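PDB 3D7L: Lin1944 protein, which is of uncertain function but belongs to the short-chain dehydrogenase/reductase family and is therefore probably an oxidoreductase. Local coordinates for residues D[61-73]-D[84-96]. Numbering follows the deposited sequence.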
loop_
_atom_site.group_PDB
_atom_site.type_symbol
_atom_site.label_atom_id
_atom_site.label_comp_id
_atom_site.label_asym_id
_atom_site.label_seq_id
_atom_site.Cartn_x
_atom_site.Cartn_y
_atom_site.Cartn_z
ATOM N N ALA D 61 0.228 -5.367 -23.918
ATOM C CA ALA D 61 0.133 -4.457 -22.758
ATOM C C ALA D 61 -1.158 -4.680 -22.019
ATOM O O ALA D 61 -2.193 -4.922 -22.634
ATOM C CB ALA D 61 0.228 -3.001 -23.185
ATOM N N ILE D 62 -1.086 -4.569 -20.698
ATOM C CA ILE D 62 -2.249 -4.622 -19.834
ATOM C C ILE D 62 -2.206 -3.319 -19.038
ATOM O O ILE D 62 -1.204 -3.003 -18.371
ATOM C CB ILE D 62 -2.225 -5.850 -18.887
ATOM C CG1 ILE D 62 -2.327 -7.164 -19.686
ATOM C CG2 ILE D 62 -3.345 -5.736 -17.822
ATOM C CD1 ILE D 62 -2.047 -8.407 -18.860
ATOM N N VAL D 63 -3.299 -2.572 -19.158
ATOM C CA VAL D 63 -3.448 -1.242 -18.637
ATOM C C VAL D 63 -4.657 -1.246 -17.727
ATOM O O VAL D 63 -5.759 -1.547 -18.145
ATOM C CB VAL D 63 -3.721 -0.218 -19.735
ATOM C CG1 VAL D 63 -3.847 1.167 -19.135
ATOM C CG2 VAL D 63 -2.635 -0.247 -20.822
ATOM N N SER D 64 -4.440 -0.862 -16.481
ATOM C CA SER D 64 -5.517 -0.767 -15.518
ATOM C C SER D 64 -5.754 0.700 -15.227
ATOM O O SER D 64 -4.864 1.374 -14.677
ATOM C CB SER D 64 -5.133 -1.497 -14.230
ATOM O OG SER D 64 -6.018 -1.167 -13.161
ATOM N N ALA D 65 -6.927 1.190 -15.631
ATOM C CA ALA D 65 -7.408 2.507 -15.225
ATOM C C ALA D 65 -8.689 2.307 -14.395
ATOM O O ALA D 65 -9.730 2.929 -14.638
ATOM C CB ALA D 65 -7.658 3.360 -16.443
ATOM N N THR D 66 -8.604 1.395 -13.433
ATOM C CA THR D 66 -9.769 0.885 -12.717
ATOM C C THR D 66 -9.426 0.727 -11.239
ATOM O O THR D 66 -8.278 0.901 -10.850
ATOM C CB THR D 66 -10.241 -0.488 -13.303
ATOM O OG1 THR D 66 -11.596 -0.732 -12.910
ATOM C CG2 THR D 66 -9.332 -1.667 -12.850
ATOM N N GLY D 67 -10.418 0.387 -10.430
ATOM C CA GLY D 67 -10.186 0.119 -9.014
ATOM C C GLY D 67 -10.814 1.195 -8.166
ATOM O O GLY D 67 -10.614 2.373 -8.412
ATOM N N SER D 68 -11.572 0.784 -7.159
ATOM C CA SER D 68 -12.296 1.710 -6.297
ATOM C C SER D 68 -11.751 1.667 -4.887
ATOM O O SER D 68 -11.310 0.613 -4.427
ATOM C CB SER D 68 -13.787 1.347 -6.229
ATOM O OG SER D 68 -14.333 1.122 -7.516
ATOM N N ALA D 69 -11.839 2.814 -4.218
ATOM C CA ALA D 69 -11.388 3.007 -2.841
ATOM C C ALA D 69 -12.484 3.701 -2.034
ATOM O O ALA D 69 -13.062 4.697 -2.501
ATOM C CB ALA D 69 -10.118 3.869 -2.810
ATOM N N THR D 70 -12.759 3.190 -0.836
ATOM C CA THR D 70 -13.661 3.869 0.095
ATOM C C THR D 70 -13.186 5.296 0.357
ATOM O O THR D 70 -11.995 5.512 0.653
ATOM C CB THR D 70 -13.773 3.099 1.431
ATOM O OG1 THR D 70 -14.500 1.894 1.196
ATOM C CG2 THR D 70 -14.512 3.908 2.477
ATOM N N PHE D 71 -14.130 6.240 0.255
ATOM C CA PHE D 71 -13.902 7.674 0.457
ATOM C C PHE D 71 -14.703 8.120 1.682
ATOM O O PHE D 71 -15.738 8.764 1.561
ATOM C CB PHE D 71 -14.330 8.428 -0.807
ATOM C CG PHE D 71 -13.882 9.872 -0.876
ATOM C CD1 PHE D 71 -14.830 10.894 -0.874
ATOM C CD2 PHE D 71 -12.521 10.209 -1.010
ATOM C CE1 PHE D 71 -14.442 12.249 -0.973
ATOM C CE2 PHE D 71 -12.111 11.569 -1.119
ATOM C CZ PHE D 71 -13.081 12.589 -1.089
ATOM N N SER D 72 -14.209 7.740 2.860
ATOM C CA SER D 72 -14.863 7.986 4.160
ATOM C C SER D 72 -13.953 8.840 5.080
ATOM O O SER D 72 -12.726 8.701 5.035
ATOM C CB SER D 72 -15.133 6.630 4.837
ATOM O OG SER D 72 -15.355 6.764 6.241
ATOM N N PRO D 73 -14.544 9.710 5.921
ATOM C CA PRO D 73 -13.773 10.345 6.983
ATOM C C PRO D 73 -13.065 9.289 7.814
ATOM O O PRO D 73 -13.627 8.196 8.023
ATOM C CB PRO D 73 -14.850 11.024 7.849
ATOM C CG PRO D 73 -15.955 11.272 6.923
ATOM C CD PRO D 73 -15.955 10.146 5.936
ATOM N N VAL D 84 -13.071 -2.935 1.420
ATOM C CA VAL D 84 -13.557 -2.701 0.057
ATOM C C VAL D 84 -12.409 -2.161 -0.814
ATOM O O VAL D 84 -12.107 -2.708 -1.879
ATOM C CB VAL D 84 -14.818 -1.757 0.045
ATOM C CG1 VAL D 84 -15.331 -1.576 -1.358
ATOM C CG2 VAL D 84 -15.934 -2.321 0.949
ATOM N N THR D 85 -11.741 -1.112 -0.339
ATOM C CA THR D 85 -10.530 -0.610 -1.017
ATOM C C THR D 85 -9.539 -1.751 -1.263
ATOM O O THR D 85 -9.028 -1.929 -2.385
ATOM C CB THR D 85 -9.832 0.431 -0.164
ATOM O OG1 THR D 85 -10.790 1.406 0.215
ATOM C CG2 THR D 85 -8.664 1.110 -0.952
ATOM N N ILE D 86 -9.281 -2.512 -0.198
ATOM C CA ILE D 86 -8.330 -3.618 -0.233
ATOM C C ILE D 86 -8.636 -4.619 -1.337
ATOM O O ILE D 86 -7.705 -5.089 -2.003
ATOM C CB ILE D 86 -8.173 -4.302 1.139
ATOM C CG1 ILE D 86 -7.474 -3.336 2.120
ATOM C CG2 ILE D 86 -7.367 -5.593 1.010
ATOM C CD1 ILE D 86 -7.327 -3.860 3.538
ATOM N N SER D 87 -9.919 -4.906 -1.574
ATOM C CA SER D 87 -10.274 -5.877 -2.621
ATOM C C SER D 87 -10.265 -5.292 -4.026
ATOM O O SER D 87 -10.171 -6.043 -4.996
ATOM C CB SER D 87 -11.622 -6.582 -2.333
ATOM O OG SER D 87 -12.702 -5.710 -2.619
ATOM N N SER D 88 -10.339 -3.963 -4.140
ATOM C CA SER D 88 -10.555 -3.317 -5.446
ATOM C C SER D 88 -9.364 -2.489 -5.982
ATOM O O SER D 88 -8.530 -3.029 -6.706
ATOM C CB SER D 88 -11.852 -2.502 -5.439
ATOM O OG SER D 88 -12.159 -2.037 -6.749
ATOM N N LYS D 89 -9.276 -1.204 -5.629
ATOM C CA LYS D 89 -8.179 -0.370 -6.103
ATOM C C LYS D 89 -6.833 -0.978 -5.731
ATOM O O LYS D 89 -5.892 -0.895 -6.518
ATOM C CB LYS D 89 -8.283 1.068 -5.564
ATOM C CG LYS D 89 -7.164 2.033 -6.007
ATOM C CD LYS D 89 -7.336 2.461 -7.452
ATOM C CE LYS D 89 -6.292 3.476 -7.896
ATOM N NZ LYS D 89 -6.485 4.779 -7.241
ATOM N N LEU D 90 -6.742 -1.570 -4.540
ATOM C CA LEU D 90 -5.489 -2.178 -4.070
ATOM C C LEU D 90 -5.304 -3.595 -4.630
ATOM O O LEU D 90 -4.494 -3.816 -5.530
ATOM C CB LEU D 90 -5.412 -2.190 -2.536
ATOM C CG LEU D 90 -4.038 -2.487 -1.891
ATOM C CD1 LEU D 90 -4.004 -1.934 -0.456
ATOM C CD2 LEU D 90 -3.670 -3.965 -1.911
ATOM N N GLY D 91 -6.085 -4.536 -4.097
ATOM C CA GLY D 91 -5.908 -5.965 -4.349
ATOM C C GLY D 91 -6.349 -6.352 -5.734
ATOM O O GLY D 91 -5.786 -7.256 -6.309
ATOM N N GLY D 92 -7.377 -5.677 -6.252
ATOM C CA GLY D 92 -7.872 -5.905 -7.592
ATOM C C GLY D 92 -6.824 -5.588 -8.635
ATOM O O GLY D 92 -6.561 -6.427 -9.500
ATOM N N GLN D 93 -6.181 -4.415 -8.542
ATOM C CA GLN D 93 -5.137 -4.056 -9.514
ATOM C C GLN D 93 -3.895 -4.956 -9.393
ATOM O O GLN D 93 -3.283 -5.329 -10.403
ATOM C CB GLN D 93 -4.726 -2.594 -9.385
ATOM C CG GLN D 93 -5.765 -1.584 -9.780
ATOM C CD GLN D 93 -5.112 -0.223 -10.048
ATOM O OE1 GLN D 93 -4.826 0.118 -11.200
ATOM N NE2 GLN D 93 -4.852 0.547 -8.976
ATOM N N ILE D 94 -3.542 -5.330 -8.175
ATOM C CA ILE D 94 -2.366 -6.179 -7.986
ATOM C C ILE D 94 -2.602 -7.584 -8.533
ATOM O O ILE D 94 -1.731 -8.147 -9.229
ATOM C CB ILE D 94 -1.824 -6.112 -6.524
ATOM C CG1 ILE D 94 -1.122 -4.736 -6.327
ATOM C CG2 ILE D 94 -0.842 -7.253 -6.247
ATOM C CD1 ILE D 94 -0.824 -4.334 -4.926
ATOM N N ASN D 95 -3.801 -8.107 -8.289
ATOM C CA ASN D 95 -4.212 -9.399 -8.826
ATOM C C ASN D 95 -4.221 -9.424 -10.337
ATOM O O ASN D 95 -3.867 -10.442 -10.937
ATOM C CB ASN D 95 -5.543 -9.866 -8.210
ATOM C CG ASN D 95 -5.371 -10.327 -6.750
ATOM O OD1 ASN D 95 -4.252 -10.467 -6.285
ATOM N ND2 ASN D 95 -6.471 -10.538 -6.039
ATOM N N LEU D 96 -4.562 -8.306 -10.980
ATOM C CA LEU D 96 -4.433 -8.273 -12.447
ATOM C C LEU D 96 -2.994 -8.534 -12.885
ATOM O O LEU D 96 -2.759 -9.084 -13.962
ATOM C CB LEU D 96 -4.922 -6.957 -13.044
ATOM C CG LEU D 96 -6.371 -6.529 -12.874
ATOM C CD1 LEU D 96 -6.455 -5.102 -13.375
ATOM C CD2 LEU D 96 -7.406 -7.445 -13.586
#
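S64 and Q93 open this contact in a Rossmann-type fold of the short-chain dehydrogenase/reductase family, at the point where a parallel central strand gives way to a loop that runs on along helix 79-100, antiparallel to it. The case illustrates how polar groups can fasten an irregular chain to a helix. The buried end is the tighter one. S64, the last residue of the strand, points its hydroxyl at the helix: a chi1 of 166° swings OG away from the backbone N, and S64 OG donates to Q93 OE1 over 2.6 Å. The other half of the same amide is held too: Q93 NE2 gives an in-plane bond to K89 O and also bonds to T113 O on the adjacent strand 108-113, which together fix the rotation of the group. L96 CD1 packs 3.9 Å from S64 CB.

Next along the loop, G67 lies almost on the helix backbone, its CA 3.6 Å from that of K89, leaving no room for a side chain. The aliphatic part of K89 passes G67 O before its ammonium turns off to N132 and T114 O. The backbone of S68 is gripped twice, by S88 OG through a nearly straight bond (169°) and by K89 N, which meets S68 O from above the carbonyl plane.

The outer side is looser: S68 and V84 are exposed, and T70 OG1, bonded to K81 O, comes only within 3.8 Å of V84 CB. Beyond A69, whose CB rests 3.6 Å from T85 CG2, the last grip is a single bond of 2.9 Å from T70 N to T85 OG1, a hydroxyl also paired with S127 OG.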